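Local coordinates for protein ALDH21) (Physcomitrella patens subsp. patens, PDB 5MZ5) that oxidises succinic semialdehyde with NADP(+) as its coenzyme, as a member of the aldehyde dehydrogenase family, at residues A[39-44]-A[48-53]; A[73-78]-A[249-254]; A[219-224]-A[239-244]. One frame throughout, in Å; residues are numbered along the deposited sequence.

Contact 1. Residues A[39-44]-A[48-53]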
ATOM      1  N   LYS A  39     -42.791  21.572  -9.756  1.00 38.92           N
ATOM      2  CA  LYS A  39     -41.756  22.583  -9.964  1.00 37.69           C
ATOM      3  C   LYS A  39     -40.576  22.288  -9.049  1.00 40.39           C
ATOM      4  O   LYS A  39     -40.751  22.006  -7.864  1.00 39.41           O
ATOM      5  CB  LYS A  39     -42.292  24.011  -9.773  1.00 40.23           C
ATOM      6  CG  LYS A  39     -43.331  24.383 -10.803  1.00 54.20           C
ATOM      7  CD  LYS A  39     -43.813  25.795 -10.675  1.00 64.32           C
ATOM      8  CE  LYS A  39     -44.575  26.234 -11.912  1.00 74.32           C
ATOM      9  NZ  LYS A  39     -45.872  25.514 -12.082  1.00 85.78           N
ATOM     10  N   TYR A  40     -39.378  22.276  -9.629  1.00 36.58           N
ATOM     11  CA  TYR A  40     -38.138  22.005  -8.917  1.00 35.65           C
ATOM     12  C   TYR A  40     -37.293  23.269  -8.892  1.00 38.13           C
ATOM     13  O   TYR A  40     -37.530  24.202  -9.658  1.00 36.45           O
ATOM     14  CB  TYR A  40     -37.351  20.875  -9.620  1.00 36.11           C
ATOM     15  CG  TYR A  40     -37.861  19.484  -9.324  1.00 37.36           C
ATOM     16  CD1 TYR A  40     -39.004  18.987  -9.950  1.00 38.46           C
ATOM     17  CD2 TYR A  40     -37.184  18.648  -8.438  1.00 37.62           C
ATOM     18  CE1 TYR A  40     -39.480  17.707  -9.677  1.00 38.98           C
ATOM     19  CE2 TYR A  40     -37.640  17.357  -8.172  1.00 38.48           C
ATOM     20  CZ  TYR A  40     -38.792  16.895  -8.792  1.00 46.79           C
ATOM     21  OH  TYR A  40     -39.262  15.635  -8.539  1.00 49.58           O
ATOM     22  N   ASN A  41     -36.303  23.286  -8.013  1.00 35.04           N
ATOM     23  CA  ASN A  41     -35.335  24.358  -7.942  1.00 34.85           C
ATOM     24  C   ASN A  41     -34.022  23.823  -8.467  1.00 37.49           C
ATOM     25  O   ASN A  41     -33.785  22.614  -8.444  1.00 38.02           O
ATOM     26  CB  ASN A  41     -35.119  24.802  -6.491  1.00 37.32           C
ATOM     27  CG  ASN A  41     -36.274  25.518  -5.863  1.00 48.73           C
ATOM     28  OD1 ASN A  41     -36.752  25.122  -4.803  1.00 42.86           O
ATOM     29  ND2 ASN A  41     -36.677  26.637  -6.436  1.00 37.21           N
ATOM     30  N   ILE A  42     -33.166  24.726  -8.933  1.00 33.08           N
ATOM     31  CA  ILE A  42     -31.812  24.401  -9.352  1.00 31.33           C
ATOM     32  C   ILE A  42     -30.906  24.930  -8.253  1.00 32.24           C
ATOM     33  O   ILE A  42     -31.364  25.717  -7.413  1.00 30.23           O
ATOM     34  CB  ILE A  42     -31.448  24.857 -10.790  1.00 34.39           C
ATOM     35  CG1 ILE A  42     -31.567  26.386 -10.970  1.00 35.38           C
ATOM     36  CG2 ILE A  42     -32.323  24.102 -11.788  1.00 34.19           C
ATOM     37  CD1 ILE A  42     -30.959  26.973 -12.275  1.00 42.53           C
ATOM     38  N   PHE A  43     -29.655  24.470  -8.213  1.00 27.27           N
ATOM     39  CA  PHE A  43     -28.774  24.866  -7.138  1.00 26.92           C
ATOM     40  C   PHE A  43     -27.631  25.703  -7.630  1.00 30.36           C
ATOM     41  O   PHE A  43     -26.846  25.269  -8.456  1.00 29.38           O
ATOM     42  CB  PHE A  43     -28.336  23.631  -6.315  1.00 27.86           C
ATOM     43  CG  PHE A  43     -29.533  23.061  -5.582  1.00 28.73           C
ATOM     44  CD1 PHE A  43     -29.898  23.546  -4.328  1.00 30.65           C
ATOM     45  CD2 PHE A  43     -30.360  22.115  -6.191  1.00 28.88           C
ATOM     46  CE1 PHE A  43     -31.048  23.070  -3.683  1.00 30.35           C
ATOM     47  CE2 PHE A  43     -31.516  21.665  -5.558  1.00 30.68           C
ATOM     48  CZ  PHE A  43     -31.856  22.153  -4.311  1.00 28.53           C
ATOM     49  N   LEU A  44     -27.584  26.941  -7.143  1.00 29.85           N
ATOM     50  CA  LEU A  44     -26.583  27.930  -7.506  1.00 30.55           C
ATOM     51  C   LEU A  44     -25.852  28.350  -6.249  1.00 34.00           C
ATOM     52  O   LEU A  44     -26.450  28.976  -5.365  1.00 34.09           O
ATOM     53  CB  LEU A  44     -27.255  29.124  -8.214  1.00 31.85           C
ATOM     54  CG  LEU A  44     -26.393  30.357  -8.532  1.00 38.64           C
ATOM     55  CD1 LEU A  44     -25.246  30.007  -9.446  1.00 39.68           C
ATOM     56  CD2 LEU A  44     -27.226  31.440  -9.197  1.00 42.50           C
ATOM     57  N   PRO A  48     -31.094  26.989  -3.390  1.00 33.23           N
ATOM     58  CA  PRO A  48     -32.157  26.724  -4.368  1.00 33.85           C
ATOM     59  C   PRO A  48     -32.598  28.014  -5.065  1.00 40.04           C
ATOM     60  O   PRO A  48     -32.800  29.031  -4.406  1.00 40.43           O
ATOM     61  CB  PRO A  48     -33.291  26.128  -3.519  1.00 35.44           C
ATOM     62  CG  PRO A  48     -33.083  26.668  -2.161  1.00 39.18           C
ATOM     63  CD  PRO A  48     -31.601  26.889  -1.999  1.00 34.68           C
ATOM     64  N   VAL A  49     -32.682  27.994  -6.396  1.00 38.25           N
ATOM     65  CA  VAL A  49     -33.125  29.154  -7.167  1.00 39.42           C
ATOM     66  C   VAL A  49     -34.148  28.729  -8.222  1.00 46.50           C
ATOM     67  O   VAL A  49     -34.151  27.568  -8.651  1.00 44.72           O
ATOM     68  CB  VAL A  49     -31.987  30.050  -7.765  1.00 42.76           C
ATOM     69  CG1 VAL A  49     -31.067  30.618  -6.685  1.00 42.42           C
ATOM     70  CG2 VAL A  49     -31.183  29.320  -8.828  1.00 42.23           C
ATOM     71  N   ASP A  50     -35.032  29.677  -8.609  1.00 46.89           N
ATOM     72  CA  ASP A  50     -36.023  29.538  -9.677  1.00 48.65           C
ATOM     73  C   ASP A  50     -36.279  30.914 -10.308  1.00 53.64           C
ATOM     74  O   ASP A  50     -35.649  31.237 -11.310  1.00 51.79           O
ATOM     75  CB  ASP A  50     -37.304  28.778  -9.239  1.00 51.90           C
ATOM     76  CG  ASP A  50     -38.136  29.446  -8.162  1.00 69.88           C
ATOM     77  OD1 ASP A  50     -37.826  29.246  -6.959  1.00 71.30           O
ATOM     78  OD2 ASP A  50     -39.102  30.163  -8.520  1.00 79.27           O
ATOM     79  N   GLY A  51     -37.108  31.729  -9.658  1.00 53.11           N
ATOM     80  CA  GLY A  51     -37.466  33.084 -10.058  1.00 54.00           C
ATOM     81  C   GLY A  51     -37.931  33.269 -11.488  1.00 58.12           C
ATOM     82  O   GLY A  51     -38.728  32.478 -12.009  1.00 56.71           O
ATOM     83  N   ASP A  52     -37.375  34.316 -12.131  1.00 55.70           N
ATOM     84  CA  ASP A  52     -37.659  34.787 -13.493  1.00 55.88           C
ATOM     85  C   ASP A  52     -37.065  33.933 -14.631  1.00 54.57           C
ATOM     86  O   ASP A  52     -37.042  34.382 -15.786  1.00 55.55           O
ATOM     87  CB  ASP A  52     -37.191  36.259 -13.622  1.00 59.43           C
ATOM     88  CG  ASP A  52     -35.676  36.494 -13.685  1.00 77.07           C
ATOM     89  OD1 ASP A  52     -34.906  35.650 -13.138  1.00 77.87           O
ATOM     90  OD2 ASP A  52     -35.260  37.536 -14.247  1.00 85.63           O
ATOM     91  N   ARG A  53     -36.590  32.722 -14.317  1.00 45.79           N
ATOM     92  CA  ARG A  53     -35.960  31.832 -15.292  1.00 42.66           C
ATOM     93  C   ARG A  53     -36.939  31.063 -16.167  1.00 43.70           C
ATOM     94  O   ARG A  53     -38.079  30.806 -15.772  1.00 43.33           O
ATOM     95  CB  ARG A  53     -34.974  30.860 -14.608  1.00 38.42           C
ATOM     96  CG  ARG A  53     -33.742  31.550 -14.050  1.00 36.89           C
ATOM     97  CD  ARG A  53     -32.974  30.642 -13.126  1.00 43.26           C
ATOM     98  NE  ARG A  53     -31.828  31.339 -12.548  1.00 48.79           N
ATOM     99  CZ  ARG A  53     -31.855  32.041 -11.417  1.00 60.09           C
ATOM    100  NH1 ARG A  53     -32.977  32.137 -10.711  1.00 43.04           N
ATOM    101  NH2 ARG A  53     -30.763  32.656 -10.987  1.00 44.99           N
TER
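Ile-42 and Val-49 face each other as a hydrogen-bonded antiparallel pair, and Phe-43 with Pro-48 forms the next, non-hydrogen-bonded pair. Two backbone bonds join the first: Val-49 N reaches Ile-42 O at 2.8 Å, and Ile-42 N returns a bond to Val-49 O at 3.0 Å. Polar side chains add weaker ties where the strands part. Asn-41 ND2 gives a weak bond to Asp-50 OD1 (2.9 Å), the amide and carboxylate planes turned 36° apart, and a second, long and weak one to Val-49 O (3.5 Å), an oxygen that already accepts from Ile-42 N. Apolar contacts lie on both faces of the hairpin. On one, Ile-42 CG1, placed between its backbone N and carbonyl carbon (chi1 60°), meets Val-49 CG2 at 3.7 Å, and Leu-44 CB touches the same methyl. On the other, the Phe-43 ring brings CE1 to within 3.8 Å of Pro-48 CB, and Asn-41 CB lies against that proline carbon too. Charge enters through Arg-53, whose guanidinium is spread beneath Val-49, with CG2 3.7 Å above the centre of its plane. Arg-53 NH1 bonds Asp-50 O at 2.9 Å across the type II' turn from Asp-50 to Arg-53, approaching from above the carbonyl plane. NE makes a salt bridge to Asp-77 of helix 75-94, and these two bonds help fix the rotation of the flat group. Antiparallel strands 38-44 and 47-49 thus form a short beta hairpin at one border of a four-stranded sheet, in which 38-44 also pairs, in parallel, with 66-71.

Contact 2. Residues A[73-78]-A[249-254]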
ATOM      1  N   ALA A  73     -30.745  27.491 -16.159  1.00 35.92           N
ATOM      2  CA  ALA A  73     -29.715  28.445 -15.751  1.00 35.12           C
ATOM      3  C   ALA A  73     -29.277  29.325 -16.909  1.00 37.92           C
ATOM      4  O   ALA A  73     -29.156  28.857 -18.043  1.00 38.00           O
ATOM      5  CB  ALA A  73     -28.510  27.711 -15.164  1.00 35.15           C
ATOM      6  N   THR A  74     -29.047  30.605 -16.625  1.00 34.18           N
ATOM      7  CA  THR A  74     -28.555  31.538 -17.642  1.00 34.15           C
ATOM      8  C   THR A  74     -27.020  31.459 -17.638  1.00 38.12           C
ATOM      9  O   THR A  74     -26.431  30.819 -16.759  1.00 36.21           O
ATOM     10  CB  THR A  74     -29.037  32.972 -17.366  1.00 35.71           C
ATOM     11  OG1 THR A  74     -28.465  33.434 -16.142  1.00 36.38           O
ATOM     12  CG2 THR A  74     -30.577  33.103 -17.344  1.00 29.14           C
ATOM     13  N   HIS A  75     -26.385  32.143 -18.587  1.00 35.60           N
ATOM     14  CA  HIS A  75     -24.934  32.259 -18.695  1.00 35.13           C
ATOM     15  C   HIS A  75     -24.358  32.903 -17.414  1.00 35.47           C
ATOM     16  O   HIS A  75     -23.312  32.468 -16.935  1.00 33.40           O
ATOM     17  CB  HIS A  75     -24.585  33.099 -19.922  1.00 36.73           C
ATOM     18  CG  HIS A  75     -23.124  33.138 -20.214  1.00 41.15           C
ATOM     19  ND1 HIS A  75     -22.287  34.077 -19.611  1.00 43.48           N
ATOM     20  CD2 HIS A  75     -22.387  32.344 -21.025  1.00 43.58           C
ATOM     21  CE1 HIS A  75     -21.070  33.807 -20.060  1.00 43.31           C
ATOM     22  NE2 HIS A  75     -21.079  32.772 -20.915  1.00 43.50           N
ATOM     23  N   LYS A  76     -25.053  33.934 -16.878  1.00 31.77           N
ATOM     24  CA  LYS A  76     -24.663  34.635 -15.665  1.00 32.25           C
ATOM     25  C   LYS A  76     -24.683  33.683 -14.461  1.00 36.09           C
ATOM     26  O   LYS A  76     -23.766  33.752 -13.642  1.00 36.10           O
ATOM     27  CB  LYS A  76     -25.535  35.875 -15.419  1.00 34.91           C
ATOM     28  CG  LYS A  76     -24.902  36.858 -14.439  1.00 48.85           C
ATOM     29  CD  LYS A  76     -25.941  37.492 -13.521  1.00 60.08           C
ATOM     30  CE  LYS A  76     -25.376  38.597 -12.662  1.00 68.81           C
ATOM     31  NZ  LYS A  76     -24.486  38.073 -11.595  1.00 77.48           N
ATOM     32  N   ASP A  77     -25.696  32.776 -14.382  1.00 31.47           N
ATOM     33  CA  ASP A  77     -25.803  31.767 -13.329  1.00 30.38           C
ATOM     34  C   ASP A  77     -24.583  30.849 -13.336  1.00 34.45           C
ATOM     35  O   ASP A  77     -23.996  30.614 -12.276  1.00 33.68           O
ATOM     36  CB  ASP A  77     -27.089  30.929 -13.474  1.00 31.84           C
ATOM     37  CG  ASP A  77     -28.387  31.680 -13.260  1.00 39.19           C
ATOM     38  OD1 ASP A  77     -28.393  32.653 -12.457  1.00 39.41           O
ATOM     39  OD2 ASP A  77     -29.403  31.288 -13.874  1.00 41.91           O
ATOM     40  N   ILE A  78     -24.170  30.368 -14.535  1.00 31.53           N
ATOM     41  CA  ILE A  78     -23.003  29.485 -14.680  1.00 30.97           C
ATOM     42  C   ILE A  78     -21.721  30.212 -14.236  1.00 33.82           C
ATOM     43  O   ILE A  78     -20.943  29.642 -13.470  1.00 33.32           O
ATOM     44  CB  ILE A  78     -22.907  28.845 -16.092  1.00 34.00           C
ATOM     45  CG1 ILE A  78     -24.222  28.122 -16.457  1.00 34.81           C
ATOM     46  CG2 ILE A  78     -21.732  27.855 -16.173  1.00 33.73           C
ATOM     47  CD1 ILE A  78     -24.527  28.176 -17.922  1.00 39.14           C
ATOM     48  N   ALA A 249     -23.646  25.267 -22.684  1.00 34.96           N
ATOM     49  CA  ALA A 249     -23.052  23.974 -22.311  1.00 34.73           C
ATOM     50  C   ALA A 249     -21.519  23.929 -22.412  1.00 37.14           C
ATOM     51  O   ALA A 249     -20.880  23.285 -21.582  1.00 36.90           O
ATOM     52  CB  ALA A 249     -23.680  22.849 -23.124  1.00 35.51           C
ATOM     53  N   ASP A 250     -20.940  24.648 -23.389  1.00 32.48           N
ATOM     54  CA  ASP A 250     -19.495  24.723 -23.649  1.00 31.59           C
ATOM     55  C   ASP A 250     -18.657  25.244 -22.470  1.00 32.31           C
ATOM     56  O   ASP A 250     -17.487  24.880 -22.362  1.00 29.03           O
ATOM     57  CB  ASP A 250     -19.196  25.536 -24.930  1.00 33.76           C
ATOM     58  CG  ASP A 250     -17.804  25.276 -25.478  1.00 41.76           C
ATOM     59  OD1 ASP A 250     -17.442  24.088 -25.638  1.00 41.97           O
ATOM     60  OD2 ASP A 250     -17.062  26.260 -25.712  1.00 45.80           O
ATOM     61  N   MET A 251     -19.260  26.050 -21.572  1.00 30.83           N
ATOM     62  CA  MET A 251     -18.603  26.576 -20.365  1.00 31.59           C
ATOM     63  C   MET A 251     -18.030  25.444 -19.483  1.00 31.49           C
ATOM     64  O   MET A 251     -16.930  25.575 -18.950  1.00 29.77           O
ATOM     65  CB  MET A 251     -19.577  27.444 -19.555  1.00 35.04           C
ATOM     66  CG  MET A 251     -20.043  28.699 -20.306  1.00 39.47           C
ATOM     67  SD  MET A 251     -21.088  29.763 -19.289  1.00 43.90           S
ATOM     68  CE  MET A 251     -19.855  30.427 -18.149  1.00 39.64           C
ATOM     69  N   PHE A 252     -18.743  24.301 -19.424  1.00 26.24           N
ATOM     70  CA  PHE A 252     -18.345  23.114 -18.679  1.00 25.08           C
ATOM     71  C   PHE A 252     -17.094  22.450 -19.257  1.00 29.70           C
ATOM     72  O   PHE A 252     -16.373  21.740 -18.536  1.00 29.06           O
ATOM     73  CB  PHE A 252     -19.515  22.126 -18.604  1.00 26.36           C
ATOM     74  CG  PHE A 252     -20.546  22.582 -17.602  1.00 28.05           C
ATOM     75  CD1 PHE A 252     -21.556  23.483 -17.967  1.00 31.18           C
ATOM     76  CD2 PHE A 252     -20.496  22.143 -16.282  1.00 28.12           C
ATOM     77  CE1 PHE A 252     -22.494  23.927 -17.025  1.00 31.23           C
ATOM     78  CE2 PHE A 252     -21.431  22.588 -15.347  1.00 30.67           C
ATOM     79  CZ  PHE A 252     -22.413  23.485 -15.719  1.00 29.58           C
ATOM     80  N   THR A 253     -16.834  22.691 -20.557  1.00 25.72           N
ATOM     81  CA  THR A 253     -15.681  22.140 -21.246  1.00 25.81           C
ATOM     82  C   THR A 253     -14.441  23.049 -21.161  1.00 29.23           C
ATOM     83  O   THR A 253     -13.390  22.607 -20.717  1.00 28.67           O
ATOM     84  CB  THR A 253     -16.070  21.794 -22.705  1.00 32.79           C
ATOM     85  OG1 THR A 253     -17.046  20.762 -22.663  1.00 31.24           O
ATOM     86  CG2 THR A 253     -14.874  21.360 -23.565  1.00 28.05           C
ATOM     87  N   VAL A 254     -14.573  24.295 -21.599  1.00 27.00           N
ATOM     88  CA  VAL A 254     -13.478  25.244 -21.822  1.00 27.09           C
ATOM     89  C   VAL A 254     -13.071  26.133 -20.636  1.00 32.11           C
ATOM     90  O   VAL A 254     -11.946  26.649 -20.644  1.00 31.82           O
ATOM     91  CB  VAL A 254     -13.776  26.123 -23.070  1.00 30.07           C
ATOM     92  CG1 VAL A 254     -14.095  25.249 -24.283  1.00 29.05           C
ATOM     93  CG2 VAL A 254     -14.900  27.133 -22.813  1.00 29.86           C
TER
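Met-251 reaches across from helix 251-254 and sets its thioether against His-75 and Ile-78 on the first turn of helix 75-94. Met-251 SD lies 3.4 Å from His-75 CD2 and equally near NE2 of that ring. To the centroid of the His-75 ring, Met-251 SD measures 3.7 Å and stands 33° off the normal, an oblique Met-aromatic contact. The terminal methyl goes further over the same ring: Met-251 CE is 4.2 Å from the centroid of the His-75 ring and 25° off the normal, a CH-pi contact displaced toward the rim. A bend at the last torsion (chi3 72°) lets SD and CE share the ring while both also touch Ile-78, whose CG2 is 3.7 Å from Met-251 SD. Ile-78 CG2 also lies 4.1 Å from Phe-252 CE1. An alanine in place of Met-251 removes the sulfur and methyl from the His-75 ring, which would probably be freer to turn, with a gap likely to open beside Ile-78 CG2. Further out, a capping box starts helix 75-94: Thr-74 N bonds Asp-77 OD2 at 2.9 Å, and Asp-77 N returns a weak bond to Thr-74 OG1 at 3.3 Å. On the opposing segment, Asp-250 O accepts from both Thr-253 N and Val-254 N, binding the short helix together, and Phe-252 packs on Val-210 and Lys-212 of strand 209-212. Lys-212 is an NADP(+)-binding residue. Helix 75-94 and the short helix 251-254, which follows strand 239-241 in the chain, thus meet beside the Rossmann-type sheet of the coenzyme-binding domain.

Contact 3. Residues A[219-224]-A[239-244]; sequences LSALIL and FSILPV
Ile-241 packs under Ala-221 and Leu-222 inside a beta-alpha-beta crossover of the Rossmann-type domain, in which helix 219-229 links strand 209-212 to its parallel neighbour 239-241. Here the helix lies on strand 239-241, and all three touching residues are buried. From the backbone of Ile-241, CB points to the helix and divides its two branches there. The short branch, CG2, stands opposite the backbone N, with CG1 at chi1 -56°, and fills the angle between two helix side chains: Ile-241 CG2 is 3.8 Å from Ala-221 CB and 4.0 Å from Leu-222 CD2. The side chains of Leu-222 and Ile-241 lie alongside, pointing opposite ways, and Leu-222 CD2 is also 3.9 Å from Ile-241 O. The short Ala-221 side chain probably helps the longer branch, which runs through CG1 with chi2 extended, to reach the helix backbone.

Neighbouring elements complete the packing. Ile-241 also rests on Leu-211 of strand 209-212, while Val-70 of strand 66-71 touches both Leu-222 and Pro-243. Ser-186, which binds NADP(+), lies about 6 Å from Ala-221, side chain to side chain, so this apolar packing is near a residue of the coenzyme site. At its tip, Ile-241 CD1 is set against the helix backbone, 3.4 Å from Ala-221 O.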
ATOM      1  N   LEU A 219     -33.740  15.456 -12.472  1.00 23.06           N
ATOM      2  CA  LEU A 219     -34.389  15.449 -11.164  1.00 22.95           C
ATOM      3  C   LEU A 219     -33.648  14.694 -10.093  1.00 28.95           C
ATOM      4  O   LEU A 219     -33.707  15.111  -8.941  1.00 29.66           O
ATOM      5  CB  LEU A 219     -35.840  14.961 -11.256  1.00 23.02           C
ATOM      6  CG  LEU A 219     -36.689  15.543 -12.380  1.00 26.43           C
ATOM      7  CD1 LEU A 219     -38.022  14.858 -12.410  1.00 26.10           C
ATOM      8  CD2 LEU A 219     -36.832  17.084 -12.260  1.00 25.44           C
ATOM      9  N   SER A 220     -32.956  13.599 -10.460  1.00 27.03           N
ATOM     10  CA  SER A 220     -32.162  12.771  -9.542  1.00 27.11           C
ATOM     11  C   SER A 220     -31.002  13.584  -9.004  1.00 30.81           C
ATOM     12  O   SER A 220     -30.721  13.546  -7.795  1.00 30.48           O
ATOM     13  CB  SER A 220     -31.657  11.510 -10.239  1.00 28.36           C
ATOM     14  OG  SER A 220     -32.742  10.642 -10.497  1.00 37.89           O
ATOM     15  N   ALA A 221     -30.355  14.355  -9.903  1.00 26.97           N
ATOM     16  CA  ALA A 221     -29.273  15.252  -9.523  1.00 25.64           C
ATOM     17  C   ALA A 221     -29.796  16.397  -8.644  1.00 26.64           C
ATOM     18  O   ALA A 221     -29.114  16.812  -7.712  1.00 24.06           O
ATOM     19  CB  ALA A 221     -28.606  15.811 -10.755  1.00 26.36           C
ATOM     20  N   LEU A 222     -31.014  16.880  -8.924  1.00 23.52           N
ATOM     21  CA  LEU A 222     -31.617  17.978  -8.182  1.00 23.67           C
ATOM     22  C   LEU A 222     -32.041  17.557  -6.781  1.00 27.88           C
ATOM     23  O   LEU A 222     -32.005  18.386  -5.880  1.00 27.01           O
ATOM     24  CB  LEU A 222     -32.766  18.647  -8.971  1.00 23.99           C
ATOM     25  CG  LEU A 222     -32.330  19.405 -10.256  1.00 28.20           C
ATOM     26  CD1 LEU A 222     -33.553  19.836 -11.074  1.00 27.49           C
ATOM     27  CD2 LEU A 222     -31.411  20.606  -9.936  1.00 31.12           C
ATOM     28  N   ILE A 223     -32.397  16.263  -6.598  1.00 25.83           N
ATOM     29  CA  ILE A 223     -32.717  15.664  -5.305  1.00 26.47           C
ATOM     30  C   ILE A 223     -31.424  15.623  -4.480  1.00 30.08           C
ATOM     31  O   ILE A 223     -31.464  16.009  -3.312  1.00 29.99           O
ATOM     32  CB  ILE A 223     -33.437  14.279  -5.425  1.00 29.25           C
ATOM     33  CG1 ILE A 223     -34.880  14.450  -5.985  1.00 29.74           C
ATOM     34  CG2 ILE A 223     -33.476  13.539  -4.079  1.00 28.15           C
ATOM     35  CD1 ILE A 223     -35.584  13.083  -6.484  1.00 30.12           C
ATOM     36  N   LEU A 224     -30.269  15.263  -5.103  1.00 28.06           N
ATOM     37  CA  LEU A 224     -28.978  15.287  -4.387  1.00 28.83           C
ATOM     38  C   LEU A 224     -28.664  16.718  -3.916  1.00 31.57           C
ATOM     39  O   LEU A 224     -28.242  16.891  -2.778  1.00 30.53           O
ATOM     40  CB  LEU A 224     -27.793  14.676  -5.169  1.00 29.05           C
ATOM     41  CG  LEU A 224     -27.738  13.139  -5.255  1.00 36.26           C
ATOM     42  CD1 LEU A 224     -26.649  12.679  -6.239  1.00 35.73           C
ATOM     43  CD2 LEU A 224     -27.520  12.476  -3.868  1.00 39.45           C
ATOM     44  N   PHE A 239     -21.079  23.622  -4.037  1.00 21.42           N
ATOM     45  CA  PHE A 239     -21.741  22.947  -5.141  1.00 21.62           C
ATOM     46  C   PHE A 239     -22.746  23.819  -5.859  1.00 26.72           C
ATOM     47  O   PHE A 239     -23.347  24.720  -5.275  1.00 25.96           O
ATOM     48  CB  PHE A 239     -22.401  21.624  -4.671  1.00 22.56           C
ATOM     49  CG  PHE A 239     -23.734  21.770  -3.975  1.00 23.58           C
ATOM     50  CD1 PHE A 239     -23.802  22.085  -2.619  1.00 25.20           C
ATOM     51  CD2 PHE A 239     -24.925  21.649  -4.686  1.00 25.50           C
ATOM     52  CE1 PHE A 239     -25.037  22.258  -1.986  1.00 26.49           C
ATOM     53  CE2 PHE A 239     -26.158  21.816  -4.047  1.00 27.19           C
ATOM     54  CZ  PHE A 239     -26.205  22.126  -2.706  1.00 25.22           C
ATOM     55  N   SER A 240     -22.939  23.493  -7.134  1.00 25.21           N
ATOM     56  CA  SER A 240     -23.957  24.025  -8.018  1.00 24.73           C
ATOM     57  C   SER A 240     -24.392  22.861  -8.892  1.00 27.99           C
ATOM     58  O   SER A 240     -23.547  22.073  -9.318  1.00 24.77           O
ATOM     59  CB  SER A 240     -23.427  25.170  -8.870  1.00 26.09           C
ATOM     60  OG  SER A 240     -23.367  26.361  -8.108  1.00 29.65           O
ATOM     61  N   ILE A 241     -25.703  22.716  -9.086  1.00 27.37           N
ATOM     62  CA  ILE A 241     -26.317  21.689  -9.943  1.00 28.42           C
ATOM     63  C   ILE A 241     -27.288  22.439 -10.858  1.00 33.66           C
ATOM     64  O   ILE A 241     -28.335  22.913 -10.404  1.00 31.04           O
ATOM     65  CB  ILE A 241     -26.967  20.487  -9.185  1.00 31.07           C
ATOM     66  CG1 ILE A 241     -25.940  19.802  -8.238  1.00 30.91           C
ATOM     67  CG2 ILE A 241     -27.604  19.460 -10.192  1.00 29.31           C
ATOM     68  CD1 ILE A 241     -26.533  18.903  -7.230  1.00 35.86           C
ATOM     69  N   LEU A 242     -26.862  22.631 -12.120  1.00 33.32           N
ATOM     70  CA  LEU A 242     -27.601  23.400 -13.114  1.00 34.96           C
ATOM     71  C   LEU A 242     -27.836  22.659 -14.452  1.00 38.77           C
ATOM     72  O   LEU A 242     -26.878  22.439 -15.200  1.00 36.37           O
ATOM     73  CB  LEU A 242     -26.904  24.748 -13.426  1.00 35.49           C
ATOM     74  CG  LEU A 242     -26.025  25.419 -12.378  1.00 41.89           C
ATOM     75  CD1 LEU A 242     -24.832  26.091 -13.044  1.00 42.58           C
ATOM     76  CD2 LEU A 242     -26.816  26.469 -11.601  1.00 45.87           C
ATOM     77  N   PRO A 243     -29.098  22.312 -14.796  1.00 37.91           N
ATOM     78  CA  PRO A 243     -29.378  21.790 -16.152  1.00 38.57           C
ATOM     79  C   PRO A 243     -29.154  22.993 -17.082  1.00 41.54           C
ATOM     80  O   PRO A 243     -29.604  24.109 -16.793  1.00 41.58           O
ATOM     81  CB  PRO A 243     -30.859  21.371 -16.083  1.00 40.89           C
ATOM     82  CG  PRO A 243     -31.219  21.442 -14.614  1.00 44.79           C
ATOM     83  CD  PRO A 243     -30.348  22.497 -14.040  1.00 39.77           C
ATOM     84  N   VAL A 244     -28.335  22.809 -18.105  1.00 38.11           N
ATOM     85  CA  VAL A 244     -27.909  23.932 -18.944  1.00 38.05           C
ATOM     86  C   VAL A 244     -28.341  23.752 -20.413  1.00 41.70           C
ATOM     87  O   VAL A 244     -28.373  22.624 -20.943  1.00 40.49           O
ATOM     88  CB  VAL A 244     -26.362  24.143 -18.740  1.00 41.12           C
ATOM     89  CG1 VAL A 244     -25.715  24.966 -19.834  1.00 40.68           C
ATOM     90  CG2 VAL A 244     -26.072  24.768 -17.379  1.00 41.00           C
TER

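How the contacts relate
Contact 3 is the buried core of the group, wholly apolar between its side chains, whereas contacts 1 and 2 are only partly buried and mix apolar with polar or aromatic groups. Contact 1 relies on backbone pairing, contact 2 on a thioether over a ring. Phe-43 O probably accepts a hydrogen bond from Ile-241 N (2.9 Å), which joins the hairpin of contact 1 to strand 239-241 of contact 3, their centres about 10 Å apart. A salt bridge, Arg-53 to Asp-77, ties contact 1 to contact 2. Val-244, just past strand 239-241, touches both Ile-78 and Phe-252, so the chain leaving contact 3 packs on contact 2.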